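Local coordinates for nucleoside 2-deoxyribosyltransferase (Enterococcus faecalis, PDB 7M5H), which probably acts on the N-glycosidic bond of 2'-deoxynucleosides or their monophosphates, cleaving it or transferring the deoxyribosyl group, at residues E27-R30 against T35-L38; R145-S148 against D152-E155; K6-G11 against L61-N66. One frame throughout, in Å; residues are numbered along the deposited sequence.

Contact 1 of 3, residues E27-R30 against T35-L38; sequences EQIR and TIDL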
ATOM      1  N   GLU B  27      12.007  18.524  15.595  1.00 57.69           N
ATOM      2  CA  GLU B  27      12.273  19.460  16.683  1.00 62.61           C
ATOM      3  C   GLU B  27      13.011  18.778  17.829  1.00 62.02           C
ATOM      4  O   GLU B  27      13.965  19.337  18.381  1.00 68.86           O
ATOM      5  CB  GLU B  27      10.963  20.079  17.176  1.00 62.72           C
ATOM      6  CG  GLU B  27      11.064  20.771  18.530  1.00 66.39           C
ATOM      7  CD  GLU B  27      11.988  21.976  18.518  1.00 83.70           C
ATOM      8  OE1 GLU B  27      12.238  22.535  17.429  1.00 86.92           O
ATOM      9  OE2 GLU B  27      12.465  22.368  19.604  1.00 88.18           O
ATOM     10  N   GLN B  28      12.589  17.565  18.196  1.00 59.73           N
ATOM     11  CA  GLN B  28      13.279  16.833  19.255  1.00 62.81           C
ATOM     12  C   GLN B  28      14.696  16.460  18.841  1.00 61.90           C
ATOM     13  O   GLN B  28      15.620  16.502  19.662  1.00 62.04           O
ATOM     14  CB  GLN B  28      12.490  15.579  19.630  1.00 59.97           C
ATOM     15  CG  GLN B  28      11.163  15.847  20.311  1.00 60.52           C
ATOM     16  CD  GLN B  28      10.415  14.568  20.628  1.00 65.08           C
ATOM     17  OE1 GLN B  28       9.440  14.226  19.959  1.00 69.75           O
ATOM     18  NE2 GLN B  28      10.872  13.849  21.647  1.00 62.86           N
ATOM     19  N   ILE B  29      14.888  16.085  17.574  1.00 57.54           N
ATOM     20  CA  ILE B  29      16.217  15.693  17.108  1.00 63.19           C
ATOM     21  C   ILE B  29      17.166  16.882  17.153  1.00 66.21           C
ATOM     22  O   ILE B  29      18.308  16.773  17.616  1.00 66.33           O
ATOM     23  CB  ILE B  29      16.137  15.090  15.694  1.00 57.93           C
ATOM     24  CG1 ILE B  29      15.272  13.829  15.696  1.00 51.48           C
ATOM     25  CG2 ILE B  29      17.530  14.784  15.166  1.00 55.12           C
ATOM     26  CD1 ILE B  29      15.133  13.183  14.334  1.00 48.20           C
ATOM     27  N   ARG B  30      16.704  18.041  16.675  1.00 61.57           N
ATOM     28  CA  ARG B  30      17.554  19.225  16.664  1.00 66.94           C
ATOM     29  C   ARG B  30      17.868  19.711  18.073  1.00 68.21           C
ATOM     30  O   ARG B  30      18.908  20.343  18.289  1.00 70.50           O
ATOM     31  CB  ARG B  30      16.891  20.333  15.846  1.00 65.38           C
ATOM     32  CG  ARG B  30      16.927  20.090  14.343  1.00 62.96           C
ATOM     33  CD  ARG B  30      16.010  21.044  13.595  1.00 63.39           C
ATOM     34  NE  ARG B  30      16.172  20.933  12.147  1.00 61.59           N
ATOM     35  CZ  ARG B  30      15.301  21.402  11.258  1.00 61.00           C
ATOM     36  NH1 ARG B  30      14.193  22.006  11.666  1.00 62.05           N
ATOM     37  NH2 ARG B  30      15.532  21.256   9.960  1.00 59.50           N
ATOM     38  N   THR B  35      25.251  20.586  17.057  1.00 75.66           N
ATOM     39  CA  THR B  35      26.017  20.186  15.883  1.00 76.38           C
ATOM     40  C   THR B  35      25.193  19.398  14.871  1.00 72.77           C
ATOM     41  O   THR B  35      25.759  18.892  13.896  1.00 73.80           O
ATOM     42  CB  THR B  35      27.235  19.361  16.305  1.00 74.69           C
ATOM     43  OG1 THR B  35      26.811  18.264  17.125  1.00 76.50           O
ATOM     44  CG2 THR B  35      28.219  20.221  17.084  1.00 78.59           C
ATOM     45  N   ILE B  36      23.885  19.283  15.071  1.00 68.97           N
ATOM     46  CA  ILE B  36      23.022  18.543  14.157  1.00 65.47           C
ATOM     47  C   ILE B  36      22.496  19.503  13.097  1.00 65.53           C
ATOM     48  O   ILE B  36      21.840  20.500  13.419  1.00 67.22           O
ATOM     49  CB  ILE B  36      21.868  17.861  14.908  1.00 65.83           C
ATOM     50  CG1 ILE B  36      22.401  16.718  15.775  1.00 63.41           C
ATOM     51  CG2 ILE B  36      20.819  17.352  13.927  1.00 61.14           C
ATOM     52  CD1 ILE B  36      21.330  15.996  16.560  1.00 61.99           C
ATOM     53  N   ASP B  37      22.791  19.205  11.836  1.00 66.02           N
ATOM     54  CA  ASP B  37      22.282  19.954  10.689  1.00 69.51           C
ATOM     55  C   ASP B  37      21.324  19.027   9.944  1.00 61.56           C
ATOM     56  O   ASP B  37      21.722  18.299   9.034  1.00 58.25           O
ATOM     57  CB  ASP B  37      23.421  20.431   9.790  1.00 64.98           C
ATOM     58  CG  ASP B  37      22.925  21.169   8.560  1.00 64.83           C
ATOM     59  OD1 ASP B  37      21.766  21.634   8.564  1.00 74.27           O
ATOM     60  OD2 ASP B  37      23.696  21.277   7.582  1.00 65.50           O
ATOM     61  N   LEU B  38      20.054  19.058  10.338  1.00 59.20           N
ATOM     62  CA  LEU B  38      19.055  18.155   9.784  1.00 55.90           C
ATOM     63  C   LEU B  38      18.347  18.813   8.606  1.00 55.43           C
ATOM     64  O   LEU B  38      17.889  19.955   8.705  1.00 57.43           O
ATOM     65  CB  LEU B  38      18.043  17.750  10.858  1.00 55.20           C
ATOM     66  CG  LEU B  38      17.060  16.619  10.530  1.00 51.80           C
ATOM     67  CD1 LEU B  38      16.678  15.874  11.795  1.00 51.39           C
ATOM     68  CD2 LEU B  38      15.807  17.141   9.836  1.00 51.00           C
TER
HETATM   69  O   HOH W   1      18.953  21.101  11.944  1.00 53.22           O
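In the beta-alpha-beta crossover that runs from strand 5-10 through helix 16-30 to strand 36-39, Ile29 and Arg30 of the last helical turn meet Ile36 and Leu38 of the returning strand. The unit belongs to a Rossmann-like parallel sheet, and the two isoleucines and the leucine illustrate how such a helix beds down on it. Ile29 carries its CG2 branch anti to the backbone N (CG1 has chi1 -62°), which sets that methyl against Leu38: Ile29 CG2 and Leu38 CD1 are 3.6 Å apart, and the two side chains cross at about a right angle. Ile36 turns toward the same helix end, its CD1 lying 3.3 Å from the carbonyl oxygen O of Ile29. Phe9 of the neighbouring strand touches both Ile29 and Leu38, extending the apolar layer.

Arg30 makes the polar part of the contact. Its chain, extended from CG to NE, runs across Leu38 at about a right angle, with Arg30 NE 3.9 Å from Leu38 CB. Arg30 NH2 gives Leu38 O a nearly straight hydrogen bond of 3.0 Å (170° at the hydrogen), and the same nitrogen forms a salt bridge with Glu43. A water accepts from Leu38 N at 2.8 Å and donates to Ile36 O, satisfying backbone groups on the side of the strand away from strand 5-10; its link to Arg30 NE is weak. At the Leu38 carbonyl, the oxygen sits in the guanidinium plane, whereas NH2 stands 41° above the carbonyl plane rather than on a lone pair.

Contact 2 of 3, residues R145-S148 against D152-E155; sequences RVVS and DLLE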
ATOM      1  N   ARG B 145      20.388   0.681  12.137  1.00 36.14           N
ATOM      2  CA  ARG B 145      19.579   0.097  13.192  1.00 36.28           C
ATOM      3  C   ARG B 145      18.132   0.506  12.985  1.00 39.30           C
ATOM      4  O   ARG B 145      17.848   1.581  12.448  1.00 34.38           O
ATOM      5  CB  ARG B 145      20.079   0.561  14.565  1.00 38.07           C
ATOM      6  CG  ARG B 145      19.362  -0.022  15.772  1.00 51.33           C
ATOM      7  CD  ARG B 145      19.718   0.778  17.023  1.00 46.00           C
ATOM      8  NE  ARG B 145      20.341  -0.028  18.072  1.00 67.85           N
ATOM      9  CZ  ARG B 145      19.845  -0.175  19.299  1.00 70.39           C
ATOM     10  NH1 ARG B 145      20.481  -0.927  20.189  1.00 60.63           N
ATOM     11  NH2 ARG B 145      18.720   0.439  19.641  1.00 67.70           N
ATOM     12  N   VAL B 146      17.224  -0.375  13.395  1.00 40.11           N
ATOM     13  CA  VAL B 146      15.796  -0.094  13.437  1.00 32.81           C
ATOM     14  C   VAL B 146      15.369  -0.055  14.897  1.00 40.09           C
ATOM     15  O   VAL B 146      15.603  -1.011  15.645  1.00 41.38           O
ATOM     16  CB  VAL B 146      14.984  -1.144  12.660  1.00 37.67           C
ATOM     17  CG1 VAL B 146      13.501  -0.796  12.696  1.00 27.56           C
ATOM     18  CG2 VAL B 146      15.480  -1.263  11.225  1.00 30.74           C
ATOM     19  N   VAL B 147      14.735   1.046  15.300  1.00 37.39           N
ATOM     20  CA  VAL B 147      14.230   1.205  16.656  1.00 38.00           C
ATOM     21  C   VAL B 147      12.712   1.314  16.599  1.00 36.84           C
ATOM     22  O   VAL B 147      12.122   1.595  15.554  1.00 40.32           O
ATOM     23  CB  VAL B 147      14.841   2.430  17.365  1.00 41.61           C
ATOM     24  CG1 VAL B 147      16.345   2.264  17.507  1.00 39.53           C
ATOM     25  CG2 VAL B 147      14.507   3.702  16.603  1.00 42.99           C
ATOM     26  N   SER B 148      12.078   1.086  17.750  1.00 37.67           N
ATOM     27  CA  SER B 148      10.624   1.042  17.838  1.00 44.69           C
ATOM     28  C   SER B 148      10.038   2.155  18.700  1.00 45.72           C
ATOM     29  O   SER B 148       8.827   2.156  18.948  1.00 49.70           O
ATOM     30  CB  SER B 148      10.168  -0.320  18.372  1.00 41.18           C
ATOM     31  OG  SER B 148      10.704  -0.562  19.661  1.00 48.40           O
ATOM     32  N   ASP B 152      14.331   5.681  21.825  1.00 48.56           N
ATOM     33  CA  ASP B 152      15.486   4.960  21.303  1.00 52.23           C
ATOM     34  C   ASP B 152      16.034   5.613  20.041  1.00 51.33           C
ATOM     35  O   ASP B 152      17.234   5.503  19.761  1.00 50.29           O
ATOM     36  CB  ASP B 152      15.121   3.499  21.034  1.00 53.51           C
ATOM     37  CG  ASP B 152      14.656   2.777  22.284  1.00 56.05           C
ATOM     38  OD1 ASP B 152      14.994   3.235  23.396  1.00 56.93           O
ATOM     39  OD2 ASP B 152      13.956   1.751  22.154  1.00 55.15           O
ATOM     40  N   LEU B 153      15.182   6.292  19.271  1.00 45.89           N
ATOM     41  CA  LEU B 153      15.659   7.005  18.091  1.00 42.26           C
ATOM     42  C   LEU B 153      16.593   8.143  18.483  1.00 54.30           C
ATOM     43  O   LEU B 153      17.693   8.278  17.934  1.00 50.11           O
ATOM     44  CB  LEU B 153      14.476   7.535  17.282  1.00 46.24           C
ATOM     45  CG  LEU B 153      14.831   8.426  16.089  1.00 49.90           C
ATOM     46  CD1 LEU B 153      15.603   7.638  15.041  1.00 45.44           C
ATOM     47  CD2 LEU B 153      13.581   9.050  15.487  1.00 44.83           C
ATOM     48  N   LEU B 154      16.170   8.972  19.439  1.00 49.85           N
ATOM     49  CA  LEU B 154      17.009  10.077  19.891  1.00 55.28           C
ATOM     50  C   LEU B 154      18.278   9.565  20.559  1.00 51.88           C
ATOM     51  O   LEU B 154      19.360  10.135  20.373  1.00 52.84           O
ATOM     52  CB  LEU B 154      16.223  10.971  20.848  1.00 55.93           C
ATOM     53  CG  LEU B 154      14.930  11.586  20.304  1.00 54.91           C
ATOM     54  CD1 LEU B 154      14.079  12.121  21.442  1.00 62.12           C
ATOM     55  CD2 LEU B 154      15.239  12.689  19.304  1.00 58.61           C
ATOM     56  N   GLU B 155      18.165   8.490  21.343  1.00 52.07           N
ATOM     57  CA  GLU B 155      19.339   7.923  21.997  1.00 54.73           C
ATOM     58  C   GLU B 155      20.340   7.398  20.975  1.00 50.83           C
ATOM     59  O   GLU B 155      21.552   7.580  21.132  1.00 56.36           O
ATOM     60  CB  GLU B 155      18.915   6.811  22.958  1.00 54.05           C
ATOM     61  CG  GLU B 155      20.070   6.149  23.685  1.00 60.65           C
ATOM     62  CD  GLU B 155      20.775   7.093  24.637  1.00 68.77           C
ATOM     63  OE1 GLU B 155      20.081   7.804  25.394  1.00 76.97           O
ATOM     64  OE2 GLU B 155      22.024   7.128  24.625  1.00 74.69           O
TER
HETATM   65  O   HOH W   2      13.607   0.197  20.051  1.00 44.10           O
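The CA atoms of Val147 and Asp152 lie 6.1 Å apart, the nearest pair across the turn where strand 144-147 ends and the chain turns straight back into helix 150-159. Val147 does most of the touching, with each methyl serving a different residue. Its CG1 lies 3.9 Å from Asp152 CB, while CG2, placed between the backbone N and the carbonyl carbon, rests against the start of Leu153, 3.8 Å from Leu153 N and 3.9 Å from Leu153 CB. The branch point itself is close as well, with Val147 CB 3.8 Å from Asp152 CB.

This is a beta-alpha turn at the C-terminal end of a strand that is outermost in the Rossmann-like sheet of this chain, and Leu153 continues inward from it onto Val101, Leu103 and Leu25. The polar groups of the turn are joined through solvent. Asp152 holds CG anti to its carbonyl carbon (chi1 -60°), and a water 2.6 Å from Asp152 OD2 donates to that oxygen while accepting from Ser148 N at 2.9 Å. The carboxylate sits in the first turn of the helix, where the helix dipole would probably favour its negative charge; Asp152 N is hydrogen-bonded to Ser149 OG. Beyond the turn, Ile124 of the second subunit packs on Val146 and Ser148.

Contact 3 of 3, residues K6-G11 against L61-N66; sequences KIYFAG and LADTEN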
ATOM      1  N   LYS B   6      25.384  16.095   9.352  1.00 59.01           N
ATOM      2  CA  LYS B   6      24.281  16.380   8.445  1.00 57.30           C
ATOM      3  C   LYS B   6      23.355  15.171   8.389  1.00 55.85           C
ATOM      4  O   LYS B   6      23.786  14.066   8.044  1.00 56.03           O
ATOM      5  CB  LYS B   6      24.799  16.734   7.052  1.00 57.46           C
ATOM      6  CG  LYS B   6      25.782  17.897   7.037  1.00 61.45           C
ATOM      7  CD  LYS B   6      25.958  18.460   5.637  1.00 60.98           C
ATOM      8  CE  LYS B   6      24.669  19.096   5.136  1.00 73.22           C
ATOM      9  NZ  LYS B   6      24.823  19.675   3.773  1.00 74.96           N
ATOM     10  N   ILE B   7      22.086  15.383   8.733  1.00 57.40           N
ATOM     11  CA  ILE B   7      21.089  14.322   8.800  1.00 55.79           C
ATOM     12  C   ILE B   7      20.028  14.582   7.742  1.00 49.71           C
ATOM     13  O   ILE B   7      19.523  15.705   7.622  1.00 49.94           O
ATOM     14  CB  ILE B   7      20.450  14.236  10.197  1.00 50.75           C
ATOM     15  CG1 ILE B   7      21.508  13.924  11.257  1.00 52.49           C
ATOM     16  CG2 ILE B   7      19.347  13.189  10.217  1.00 47.86           C
ATOM     17  CD1 ILE B   7      20.947  13.834  12.660  1.00 53.19           C
ATOM     18  N   TYR B   8      19.695  13.548   6.975  1.00 46.01           N
ATOM     19  CA  TYR B   8      18.572  13.588   6.048  1.00 47.67           C
ATOM     20  C   TYR B   8      17.401  12.849   6.682  1.00 46.51           C
ATOM     21  O   TYR B   8      17.534  11.681   7.063  1.00 44.26           O
ATOM     22  CB  TYR B   8      18.936  12.962   4.703  1.00 42.63           C
ATOM     23  CG  TYR B   8      17.823  13.037   3.681  1.00 40.90           C
ATOM     24  CD1 TYR B   8      17.660  14.162   2.884  1.00 46.43           C
ATOM     25  CD2 TYR B   8      16.932  11.983   3.516  1.00 38.85           C
ATOM     26  CE1 TYR B   8      16.642  14.237   1.951  1.00 43.95           C
ATOM     27  CE2 TYR B   8      15.911  12.048   2.586  1.00 45.62           C
ATOM     28  CZ  TYR B   8      15.771  13.177   1.806  1.00 45.25           C
ATOM     29  OH  TYR B   8      14.757  13.246   0.878  1.00 39.33           O
ATOM     30  N   PHE B   9      16.263  13.525   6.795  1.00 46.12           N
ATOM     31  CA  PHE B   9      15.066  12.953   7.407  1.00 44.52           C
ATOM     32  C   PHE B   9      14.191  12.384   6.296  1.00 47.68           C
ATOM     33  O   PHE B   9      13.517  13.127   5.576  1.00 42.30           O
ATOM     34  CB  PHE B   9      14.323  14.001   8.228  1.00 47.07           C
ATOM     35  CG  PHE B   9      13.264  13.430   9.125  1.00 46.95           C
ATOM     36  CD1 PHE B   9      13.567  13.062  10.425  1.00 43.43           C
ATOM     37  CD2 PHE B   9      11.968  13.257   8.669  1.00 45.03           C
ATOM     38  CE1 PHE B   9      12.598  12.535  11.255  1.00 43.75           C
ATOM     39  CE2 PHE B   9      10.992  12.732   9.494  1.00 46.27           C
ATOM     40  CZ  PHE B   9      11.308  12.370  10.788  1.00 42.19           C
ATOM     41  N   ALA B  10      14.200  11.061   6.159  1.00 38.41           N
ATOM     42  CA  ALA B  10      13.407  10.380   5.147  1.00 41.92           C
ATOM     43  C   ALA B  10      12.071   9.951   5.739  1.00 38.71           C
ATOM     44  O   ALA B  10      12.023   9.366   6.827  1.00 42.19           O
ATOM     45  CB  ALA B  10      14.157   9.166   4.595  1.00 35.76           C
ATOM     46  N   GLY B  11      10.992  10.242   5.020  1.00 39.43           N
ATOM     47  CA  GLY B  11       9.662   9.894   5.456  1.00 36.62           C
ATOM     48  C   GLY B  11       8.609  10.536   4.580  1.00 36.33           C
ATOM     49  O   GLY B  11       8.844  11.572   3.949  1.00 37.31           O
ATOM     50  N   LEU B  61      16.547  13.682  -8.736  1.00 35.53           N
ATOM     51  CA  LEU B  61      17.885  14.257  -8.648  1.00 41.24           C
ATOM     52  C   LEU B  61      17.984  15.244  -7.493  1.00 43.10           C
ATOM     53  O   LEU B  61      18.959  15.228  -6.734  1.00 39.99           O
ATOM     54  CB  LEU B  61      18.256  14.935  -9.967  1.00 37.90           C
ATOM     55  CG  LEU B  61      19.675  15.505 -10.029  1.00 44.78           C
ATOM     56  CD1 LEU B  61      20.696  14.410  -9.767  1.00 44.28           C
ATOM     57  CD2 LEU B  61      19.940  16.174 -11.367  1.00 45.17           C
ATOM     58  N   ALA B  62      16.976  16.108  -7.337  1.00 40.41           N
ATOM     59  CA  ALA B  62      17.015  17.102  -6.269  1.00 42.67           C
ATOM     60  C   ALA B  62      17.024  16.442  -4.896  1.00 40.41           C
ATOM     61  O   ALA B  62      17.738  16.887  -3.991  1.00 42.24           O
ATOM     62  CB  ALA B  62      15.829  18.059  -6.396  1.00 45.96           C
ATOM     63  N   ASP B  63      16.241  15.375  -4.722  1.00 38.17           N
ATOM     64  CA  ASP B  63      16.205  14.694  -3.432  1.00 38.18           C
ATOM     65  C   ASP B  63      17.477  13.893  -3.192  1.00 39.22           C
ATOM     66  O   ASP B  63      17.982  13.846  -2.063  1.00 40.30           O
ATOM     67  CB  ASP B  63      14.978  13.788  -3.347  1.00 41.92           C
ATOM     68  CG  ASP B  63      13.933  14.316  -2.390  1.00 61.24           C
ATOM     69  OD1 ASP B  63      14.313  15.012  -1.423  1.00 54.85           O
ATOM     70  OD2 ASP B  63      12.735  14.040  -2.604  1.00 66.29           O
ATOM     71  N   THR B  64      18.002  13.248  -4.238  1.00 38.47           N
ATOM     72  CA  THR B  64      19.206  12.440  -4.083  1.00 40.16           C
ATOM     73  C   THR B  64      20.397  13.306  -3.694  1.00 41.84           C
ATOM     74  O   THR B  64      21.278  12.860  -2.950  1.00 44.40           O
ATOM     75  CB  THR B  64      19.498  11.671  -5.374  1.00 39.59           C
ATOM     76  OG1 THR B  64      18.360  10.873  -5.723  1.00 33.13           O
ATOM     77  CG2 THR B  64      20.702  10.762  -5.197  1.00 40.86           C
ATOM     78  N   GLU B  65      20.444  14.543  -4.197  1.00 39.51           N
ATOM     79  CA  GLU B  65      21.520  15.456  -3.819  1.00 44.01           C
ATOM     80  C   GLU B  65      21.555  15.666  -2.312  1.00 43.36           C
ATOM     81  O   GLU B  65      22.631  15.684  -1.702  1.00 53.03           O
ATOM     82  CB  GLU B  65      21.355  16.794  -4.542  1.00 48.98           C
ATOM     83  CG  GLU B  65      21.652  16.749  -6.032  1.00 49.60           C
ATOM     84  CD  GLU B  65      21.536  18.116  -6.683  1.00 60.38           C
ATOM     85  OE1 GLU B  65      22.081  18.304  -7.791  1.00 52.79           O
ATOM     86  OE2 GLU B  65      20.900  19.008  -6.082  1.00 56.93           O
ATOM     87  N   ASN B  66      20.384  15.825  -1.692  1.00 41.02           N
ATOM     88  CA  ASN B  66      20.337  16.004  -0.247  1.00 48.45           C
ATOM     89  C   ASN B  66      20.666  14.712   0.491  1.00 50.42           C
ATOM     90  O   ASN B  66      21.278  14.753   1.564  1.00 45.89           O
ATOM     91  CB  ASN B  66      18.963  16.522   0.175  1.00 50.43           C
ATOM     92  CG  ASN B  66      18.619  17.849  -0.473  1.00 58.48           C
ATOM     93  OD1 ASN B  66      17.523  18.027  -1.006  1.00 58.58           O
ATOM     94  ND2 ASN B  66      19.555  18.788  -0.431  1.00 52.22           N
TER
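The Tyr8 ring meets Asp63 at its edge and Asn66 obliquely. Asp63 OD1 lies in the plane of the ring, 2.9 Å from Tyr8 OH, and is the nearer carboxylate oxygen, Asp63 OD2 being 4.1 Å from Tyr8 OH. The carboxylate plane stands at 90° to the ring. Asn66, one helical turn further on, offers its CB, which is 3.7 Å from Tyr8 CE1 and 3.8 Å from Tyr8 CD1. The Asn66 contact is made through this carbon.

Two torsions describe how these groups are set. Tyr8 holds CG anti to the backbone N (chi1 -177°) and reaches from the strand to helix 56-68, which it meets through Asp63 and Asn66. Asp63 has a chi1 of -109°, off the staggered positions, and in this setting OD1 faces the phenol. Tyr8 OH is hydrogen-bonded to Glu89 OE2 and has Asp63 OD1 within reach as a second acceptor for its one proton. Tyr135 of the third subunit packs on Asp63, and its OH is hydrogen-bonded to Thr64 OG1.

Glycerol, probably from the crystallisation liquor, lies about 4 Å from the Asp63 side chain, and a glycerol is hydrogen-bonded to Gly11 N; such molecules often mark pockets. A strand tyrosine hydrogen-bonded to a glutamate, with a possible pocket near the C-terminal end of the strand, is consistent with the active site of nucleoside 2-deoxyribosyltransferases, built at the ends of the parallel strands of a Rossmann-like sheet.

In the fold
All three contacts set a helix against one parallel sheet, and they differ in chemistry according to place. Contacts 1 and 2 are buried and lie on its two outermost strands within the chain; their helices meet where Leu154 CD2 lies 3.8 Å from Ile29 CG1. Both combine branched aliphatic packing with a water that satisfies a backbone N-H. Contact 3 is only partly buried and relies on a phenol and a carboxylate near bound glycerol that may mark a pocket. The chain of contact 1 lies wholly between the two segments of contact 3, and their strands are neighbours, paired by a probable Asp37 O to Ile7 N hydrogen bond. Contacts 2 and 3 do not touch.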